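Local coordinates for Lmaj004091aaa (Leishmania major, PDB 1XTP), which probably transfers methyl groups from S-adenosyl-L-methionine to the alpha-amino group of proteins that begin with an X-Pro-Lys sequence, at residues Glu55-Arg58 against Thr59-Ala62; Asp78-Gly81 against Ser82-Ile86; Lys222-Phe225 against Asn226-Gly229. One frame throughout, in Å; residues are numbered along the deposited sequence.

Contact 1: Glu55-Arg58 against Thr59-Ala62; sequences EYWR and TVPA. With SAI (S-adenosyl-L-homoselenocysteine), chain B.
The end of helix 49-58 and the loop after it hold W57, a residue of the cofactor pocket, against V60. CG1 of V60 lies 3.4 Å from CZ3 of W57, and CG2 of V60 sits over one face of the indole, offset toward the rim. The opposite face of the indole lies against the ribose of S-adenosyl-L-homoselenocysteine. C3' of the ligand stands 3.8 Å above the plane, over its centre. The benzene end reaches the chalcogen, with CH2 of W57 3.4 Å from SE of the ligand. NE1 of W57 is hydrogen-bonded to OH of Y170, whose ring stands nearly perpendicular to the indole. This bond and the groups on both faces limit how the indole can turn. V60 N donates to W57 O at 3.1 Å, from well above the carbonyl plane. This i to i+3 bond closes the turn that places V60 beside the indole. CG2 of V60 also meets CE2 of Y56 at 3.7 Å. T59 is held through water: OG1 bonds one water that donates to E55 O and another that donates to Y56 O. R58 grips E55 side-on, NE to OE1 at 2.9 Å and NH2 to OE2 at 3.0 Å, each oxygen met on its syn side. A bend at chi3 (64°) turns the guanidinium back to E55, and CG2 of T59 lies over one of its faces. An indole laid flat on the cofactor ribose, with an aliphatic side chain behind it, forms this side of the AdoMet pocket in this NTM1-family methyltransferase.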
loop_
_atom_site.group_PDB
_atom_site.type_symbol
_atom_site.label_atom_id
_atom_site.label_comp_id
_atom_site.label_asym_id
_atom_site.label_seq_id
_atom_site.Cartn_x
_atom_site.Cartn_y
_atom_site.Cartn_z
ATOM N N GLU A 55 6.353 -14.480 6.274
ATOM C CA GLU A 55 7.531 -15.304 6.442
ATOM C C GLU A 55 8.695 -14.750 5.638
ATOM O O GLU A 55 9.836 -14.792 6.088
ATOM C CB GLU A 55 7.239 -16.751 6.068
ATOM C CG GLU A 55 8.451 -17.679 6.088
ATOM C CD GLU A 55 9.210 -17.706 7.417
ATOM O OE1 GLU A 55 8.675 -17.343 8.496
ATOM O OE2 GLU A 55 10.368 -18.138 7.378
ATOM N N TYR A 56 8.414 -14.223 4.463
ATOM C CA TYR A 56 9.447 -13.557 3.677
ATOM C C TYR A 56 10.017 -12.354 4.427
ATOM O O TYR A 56 11.218 -12.150 4.478
ATOM C CB TYR A 56 8.891 -13.116 2.319
ATOM C CG TYR A 56 9.858 -12.272 1.522
ATOM C CD1 TYR A 56 10.810 -12.859 0.687
ATOM C CD2 TYR A 56 9.821 -10.889 1.611
ATOM C CE1 TYR A 56 11.689 -12.088 -0.033
ATOM C CE2 TYR A 56 10.686 -10.109 0.890
ATOM C CZ TYR A 56 11.614 -10.707 0.076
ATOM O OH TYR A 56 12.476 -9.912 -0.622
ATOM N N TRP A 57 9.147 -11.551 5.016
ATOM C CA TRP A 57 9.608 -10.337 5.666
ATOM C C TRP A 57 10.298 -10.578 6.985
ATOM O O TRP A 57 11.041 -9.722 7.424
ATOM C CB TRP A 57 8.481 -9.333 5.812
ATOM C CG TRP A 57 8.274 -8.611 4.527
ATOM C CD1 TRP A 57 7.359 -8.906 3.566
ATOM C CD2 TRP A 57 9.031 -7.503 4.037
ATOM N NE1 TRP A 57 7.480 -8.042 2.533
ATOM C CE2 TRP A 57 8.511 -7.176 2.781
ATOM C CE3 TRP A 57 10.104 -6.754 4.546
ATOM C CZ2 TRP A 57 8.992 -6.114 2.021
ATOM C CZ3 TRP A 57 10.595 -5.685 3.780
ATOM C CH2 TRP A 57 10.041 -5.385 2.529
ATOM N N ARG A 58 10.075 -11.752 7.587
ATOM C CA ARG A 58 10.664 -12.104 8.865
ATOM C C ARG A 58 12.172 -11.993 8.814
ATOM O O ARG A 58 12.784 -11.599 9.786
ATOM C CB ARG A 58 10.272 -13.540 9.260
ATOM C CG ARG A 58 10.725 -13.970 10.635
ATOM C CD ARG A 58 10.287 -15.397 10.996
ATOM N NE ARG A 58 10.907 -16.366 10.105
ATOM C CZ ARG A 58 12.156 -16.788 10.208
ATOM N NH1 ARG A 58 12.948 -16.377 11.187
ATOM N NH2 ARG A 58 12.619 -17.645 9.312
ATOM N N THR A 59 12.761 -12.373 7.686
ATOM C CA THR A 59 14.214 -12.336 7.505
ATOM C C THR A 59 14.741 -11.150 6.658
ATOM O O THR A 59 15.919 -11.070 6.358
ATOM C CB THR A 59 14.696 -13.667 6.908
ATOM O OG1 THR A 59 13.830 -14.051 5.826
ATOM C CG2 THR A 59 14.676 -14.750 8.007
ATOM N N VAL A 60 13.894 -10.202 6.313
ATOM C CA VAL A 60 14.385 -8.981 5.642
ATOM C C VAL A 60 15.007 -8.077 6.712
ATOM O O VAL A 60 14.387 -7.861 7.761
ATOM C CB VAL A 60 13.250 -8.262 4.917
ATOM C CG1 VAL A 60 13.721 -6.922 4.277
ATOM C CG2 VAL A 60 12.665 -9.172 3.847
ATOM N N PRO A 61 16.241 -7.567 6.479
ATOM C CA PRO A 61 16.806 -6.627 7.447
ATOM C C PRO A 61 15.898 -5.438 7.687
ATOM O O PRO A 61 15.226 -4.958 6.754
ATOM C CB PRO A 61 18.102 -6.160 6.773
ATOM C CG PRO A 61 18.473 -7.260 5.913
ATOM C CD PRO A 61 17.172 -7.784 5.363
ATOM N N ALA A 62 15.858 -4.987 8.939
ATOM C CA ALA A 62 15.062 -3.832 9.316
ATOM C C ALA A 62 15.919 -2.605 9.008
ATOM O O ALA A 62 16.361 -1.909 9.903
ATOM C CB ALA A 62 14.659 -3.894 10.822
HETATM N N SAI B . 5.568 1.386 3.709
HETATM C CA SAI B . 6.997 1.328 4.132
HETATM C CB SAI B . 7.510 -0.094 4.042
HETATM C CG SAI B . 7.500 -0.730 2.660
HETATM SE SE SAI B . 8.202 -2.566 2.781
HETATM C C SAI B . 7.913 2.175 3.263
HETATM O O SAI B . 7.548 2.552 2.150
HETATM O OXT SAI B . 9.046 2.467 3.642
HETATM C "C5'" SAI B . 6.454 -3.476 2.914
HETATM C "C4'" SAI B . 5.959 -3.624 4.356
HETATM O "O4'" SAI B . 4.678 -4.180 4.317
HETATM C "C3'" SAI B . 6.786 -4.556 5.227
HETATM O "O3'" SAI B . 7.138 -3.924 6.430
HETATM C "C2'" SAI B . 5.907 -5.747 5.527
HETATM O "O2'" SAI B . 6.141 -6.299 6.815
HETATM C "C1'" SAI B . 4.562 -5.075 5.410
HETATM N N9 SAI B . 3.444 -5.978 5.175
HETATM C C8 SAI B . 3.468 -7.180 4.504
HETATM N N7 SAI B . 2.235 -7.676 4.508
HETATM C C5 SAI B . 1.415 -6.799 5.162
HETATM C C6 SAI B . 0.050 -6.814 5.443
HETATM N N6 SAI B . -0.696 -7.847 5.047
HETATM N N1 SAI B . -0.514 -5.761 6.142
HETATM C C2 SAI B . 0.265 -4.697 6.578
HETATM N N3 SAI B . 1.617 -4.688 6.281
HETATM C C4 SAI B . 2.169 -5.718 5.582
HETATM O O HOH W 1 12.188 -15.969 5.433
HETATM O O HOH W 2 13.304 -12.863 3.262
#

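Contact 2: Asp78-Gly81 against Ser82-Ile86; sequences DIEG and SRNFI
E80 and R83 form a two-bonded salt bridge one turn apart on helix 75-87. R83 approaches side-on, with NE to E80 OE1 at 3.1 Å and NH2 to E80 OE2 at 2.9 Å. Both nitrogens come from above the carboxylate plane, which is turned 55° from the guanidinium. The two side chains run alongside each other. E80 bends at chi2 (67°) and R83 at chi3 (69°), which brings the charged ends together. OE2 of E80 also takes a bond from a water, and that water accepts from N84 ND2 at 2.6 Å. The carboxylate thus meets N84 through solvent. In this Rossmann-like methyltransferase another side of the helix lies against the central sheet. There a second water donates to D78 OD2 at 2.8 Å and accepts from S82 OG at 2.7 Å. K196 NZ makes a salt bridge to D78 OD1 and a hydrogen bond to S82 OG, R106 NH1 makes a salt bridge to D78 OD2, and Q165 NE2 bonds D78 OD1. R106 NE and Q165 O are hydrogen-bonded to the bound ligand, which makes D78 a second-shell residue, consistent with positioning R106 in particular. Regular alpha-helical bonds carry these side chains, from S82 N to D78 O at 3.1 Å through to F85 N to G81 O at 3.0 Å. S82 and I86 pack on F194, F85 packs on M250 and A252, and I86 and R83 touch L111 of helix 106-115.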
loop_
_atom_site.group_PDB
_atom_site.type_symbol
_atom_site.label_atom_id
_atom_site.label_comp_id
_atom_site.label_asym_id
_atom_site.label_seq_id
_atom_site.Cartn_x
_atom_site.Cartn_y
_atom_site.Cartn_z
ATOM N N ASP A 78 11.305 9.754 -3.871
ATOM C CA ASP A 78 10.038 9.273 -3.392
ATOM C C ASP A 78 9.430 10.194 -2.344
ATOM O O ASP A 78 8.258 10.522 -2.423
ATOM C CB ASP A 78 10.180 7.858 -2.800
ATOM C CG ASP A 78 8.935 7.412 -2.069
ATOM O OD1 ASP A 78 7.882 7.292 -2.733
ATOM O OD2 ASP A 78 9.003 7.218 -0.830
ATOM N N ILE A 79 10.216 10.583 -1.351
ATOM C CA ILE A 79 9.722 11.410 -0.258
ATOM C C ILE A 79 9.328 12.828 -0.749
ATOM O O ILE A 79 8.309 13.390 -0.324
ATOM C CB ILE A 79 10.787 11.479 0.882
ATOM C CG1 ILE A 79 10.927 10.106 1.566
ATOM C CG2 ILE A 79 10.430 12.540 1.920
ATOM C CD1 ILE A 79 9.642 9.582 2.267
ATOM N N GLU A 80 10.114 13.392 -1.657
ATOM C CA GLU A 80 9.803 14.715 -2.200
ATOM C C GLU A 80 8.516 14.705 -3.052
ATOM O O GLU A 80 7.667 15.595 -2.929
ATOM C CB GLU A 80 10.999 15.250 -2.988
ATOM C CG GLU A 80 10.820 16.654 -3.558
ATOM C CD GLU A 80 10.721 17.759 -2.491
ATOM O OE1 GLU A 80 10.786 17.468 -1.274
ATOM O OE2 GLU A 80 10.600 18.942 -2.888
ATOM N N GLY A 81 8.359 13.684 -3.892
ATOM C CA GLY A 81 7.104 13.483 -4.646
ATOM C C GLY A 81 5.846 13.382 -3.780
ATOM O O GLY A 81 4.814 13.968 -4.105
ATOM N N SER A 82 5.935 12.626 -2.686
ATOM C CA SER A 82 4.831 12.486 -1.749
ATOM C C SER A 82 4.515 13.815 -1.055
ATOM O O SER A 82 3.349 14.202 -0.894
ATOM C CB SER A 82 5.179 11.444 -0.691
ATOM O OG SER A 82 5.266 10.166 -1.262
ATOM N N ARG A 83 5.565 14.499 -0.621
ATOM C CA ARG A 83 5.402 15.778 0.065
ATOM C C ARG A 83 4.709 16.828 -0.827
ATOM O O ARG A 83 3.758 17.506 -0.390
ATOM C CB ARG A 83 6.749 16.290 0.547
ATOM C CG ARG A 83 6.609 17.527 1.401
ATOM C CD ARG A 83 7.951 18.172 1.712
ATOM N NE ARG A 83 8.594 18.792 0.552
ATOM C CZ ARG A 83 8.156 19.885 -0.083
ATOM N NH1 ARG A 83 7.032 20.505 0.285
ATOM N NH2 ARG A 83 8.850 20.358 -1.116
ATOM N N ASN A 84 5.176 16.944 -2.071
ATOM C CA ASN A 84 4.557 17.840 -3.062
ATOM C C ASN A 84 3.113 17.433 -3.405
ATOM O O ASN A 84 2.233 18.275 -3.521
ATOM C CB ASN A 84 5.418 17.919 -4.331
ATOM C CG ASN A 84 6.746 18.647 -4.100
ATOM O OD1 ASN A 84 6.882 19.430 -3.169
ATOM N ND2 ASN A 84 7.727 18.386 -4.957
ATOM N N PHE A 85 2.869 16.134 -3.518
ATOM C CA PHE A 85 1.526 15.634 -3.779
ATOM C C PHE A 85 0.583 15.954 -2.621
ATOM O O PHE A 85 -0.486 16.514 -2.839
ATOM C CB PHE A 85 1.546 14.122 -4.038
ATOM C CG PHE A 85 0.198 13.545 -4.417
ATOM C CD1 PHE A 85 -0.251 13.593 -5.723
ATOM C CD2 PHE A 85 -0.605 12.933 -3.465
ATOM C CE1 PHE A 85 -1.479 13.045 -6.070
ATOM C CE2 PHE A 85 -1.828 12.389 -3.812
ATOM C CZ PHE A 85 -2.264 12.448 -5.118
ATOM N N ILE A 86 0.982 15.603 -1.403
ATOM C CA ILE A 86 0.143 15.875 -0.223
ATOM C C ILE A 86 -0.113 17.377 -0.019
ATOM O O ILE A 86 -1.230 17.777 0.339
ATOM C CB ILE A 86 0.747 15.298 1.062
ATOM C CG1 ILE A 86 0.770 13.763 1.000
ATOM C CG2 ILE A 86 -0.057 15.761 2.283
ATOM C CD1 ILE A 86 1.808 13.148 1.895
HETATM O O HOH W 3 6.647 8.342 0.179
HETATM O O HOH W 4 10.106 19.443 -5.297
#

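Contact 3: Lys222-Phe225 against Asn226-Gly229; sequences KRLF and NESG
N226 N takes the carbonyl of K222 at 2.9 Å, the first of three helical bonds that close the last turns of helix 218-228. E227 N follows to R223 O at 3.1 Å, and S228 N to L224 O at 3.0 Å. R223 O has a second partner. A water donates to it at 2.5 Å and donates weakly to N226 OD1. With chi1 at -179°, CG of N226 points opposite the backbone N, and its OD1 comes within weak reach of that water. The helix ends in a Schellman motif at G229, whose positive phi suits glycine. G229 N donates to N226 O at 3.1 Å, and G229 O is bonded by Q184 NE2. Other polar ends have partners beyond the two segments. K222 NZ forms salt bridges with D218 of the same helix and with E235, R223 NH2 bonds L15 O, and S228 OG bonds V177 O. F225 meets Y251 edge-to-face, and L224 packs on F176. The carbonyls of K222, R223, L224 and N226 are thus each met by a backbone N-H, R223 O by a water as well, while R223 and S228 use their side chains to join the helix to other parts of the fold.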
loop_
_atom_site.group_PDB
_atom_site.type_symbol
_atom_site.label_atom_id
_atom_site.label_comp_id
_atom_site.label_asym_id
_atom_site.label_seq_id
_atom_site.Cartn_x
_atom_site.Cartn_y
_atom_site.Cartn_z
ATOM N N LYS A 222 -8.722 0.869 -9.768
ATOM C CA LYS A 222 -9.936 1.677 -9.866
ATOM C C LYS A 222 -11.194 0.825 -9.775
ATOM O O LYS A 222 -12.218 1.259 -9.218
ATOM C CB LYS A 222 -9.895 2.505 -11.155
ATOM C CG LYS A 222 -8.980 3.710 -11.001
ATOM C CD LYS A 222 -8.562 4.301 -12.305
ATOM C CE LYS A 222 -8.004 5.709 -12.078
ATOM N NZ LYS A 222 -7.391 6.307 -13.287
ATOM N N ARG A 223 -11.110 -0.388 -10.320
ATOM C CA ARG A 223 -12.150 -1.385 -10.116
ATOM C C ARG A 223 -12.316 -1.605 -8.617
ATOM O O ARG A 223 -13.434 -1.565 -8.094
ATOM C CB ARG A 223 -11.791 -2.688 -10.823
ATOM C CG ARG A 223 -12.929 -3.688 -10.913
ATOM C CD ARG A 223 -12.597 -4.879 -11.834
ATOM N NE ARG A 223 -12.552 -4.495 -13.253
ATOM C CZ ARG A 223 -12.461 -5.347 -14.271
ATOM N NH1 ARG A 223 -12.391 -6.650 -14.057
ATOM N NH2 ARG A 223 -12.437 -4.878 -15.509
ATOM N N LEU A 224 -11.192 -1.779 -7.915
ATOM C CA LEU A 224 -11.224 -2.016 -6.471
ATOM C C LEU A 224 -11.708 -0.765 -5.722
ATOM O O LEU A 224 -12.479 -0.888 -4.787
ATOM C CB LEU A 224 -9.859 -2.504 -5.946
ATOM C CG LEU A 224 -9.283 -3.762 -6.604
ATOM C CD1 LEU A 224 -7.824 -3.995 -6.236
ATOM C CD2 LEU A 224 -10.125 -4.979 -6.236
ATOM N N PHE A 225 -11.284 0.433 -6.133
ATOM C CA PHE A 225 -11.773 1.650 -5.486
ATOM C C PHE A 225 -13.282 1.777 -5.619
ATOM O O PHE A 225 -13.960 2.173 -4.685
ATOM C CB PHE A 225 -11.172 2.926 -6.091
ATOM C CG PHE A 225 -9.683 3.011 -6.011
ATOM C CD1 PHE A 225 -8.976 2.422 -4.972
ATOM C CD2 PHE A 225 -8.986 3.730 -6.972
ATOM C CE1 PHE A 225 -7.563 2.521 -4.930
ATOM C CE2 PHE A 225 -7.604 3.841 -6.927
ATOM C CZ PHE A 225 -6.898 3.225 -5.912
ATOM N N ASN A 226 -13.792 1.491 -6.809
ATOM C CA ASN A 226 -15.218 1.595 -7.050
ATOM C C ASN A 226 -15.981 0.639 -6.132
ATOM O O ASN A 226 -16.948 1.017 -5.484
ATOM C CB ASN A 226 -15.529 1.304 -8.513
ATOM C CG ASN A 226 -17.008 1.433 -8.820
ATOM O OD1 ASN A 226 -17.696 0.431 -9.009
ATOM N ND2 ASN A 226 -17.512 2.670 -8.834
ATOM N N GLU A 227 -15.507 -0.597 -6.052
ATOM C CA GLU A 227 -16.123 -1.591 -5.192
ATOM C C GLU A 227 -16.082 -1.201 -3.705
ATOM O O GLU A 227 -17.014 -1.478 -2.955
ATOM C CB GLU A 227 -15.444 -2.932 -5.428
ATOM C CG GLU A 227 -16.237 -4.085 -4.921
ATOM C CD GLU A 227 -15.536 -5.424 -5.103
ATOM O OE1 GLU A 227 -14.535 -5.499 -5.869
ATOM O OE2 GLU A 227 -16.017 -6.387 -4.462
ATOM N N SER A 228 -15.012 -0.523 -3.302
ATOM C CA SER A 228 -14.871 0.019 -1.955
ATOM C C SER A 228 -15.801 1.176 -1.616
ATOM O O SER A 228 -16.043 1.443 -0.441
ATOM C CB SER A 228 -13.442 0.522 -1.753
ATOM O OG SER A 228 -12.619 -0.498 -1.259
ATOM N N GLY A 229 -16.290 1.884 -2.627
ATOM C CA GLY A 229 -17.080 3.103 -2.410
ATOM C C GLY A 229 -16.194 4.308 -2.164
ATOM O O GLY A 229 -16.640 5.320 -1.638
HETATM O O HOH W 5 -15.645 -2.166 -9.178
#

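Overall arrangement
The three contacts follow one another along the chain, and none touches another. Contact 1 meets the bound S-adenosyl-L-homoselenocysteine directly. Contact 2 stands a shell further back: the side chain of D78 is about 6 Å from the ligand and about 3 Å from those of Q165 and R106. Contact 3 lies away from the site, with the side chain of L224 about 14 Å from the ligand. Contacts 1 and 3 are on opposite sides of the chain's centre, their centres 31 Å apart. Nearest atoms of contacts 1 and 2 are about 13 Å apart, and those of contacts 2 and 3 about 10 Å. Strand 248-253 is touched by side chains of both contacts 2 and 3.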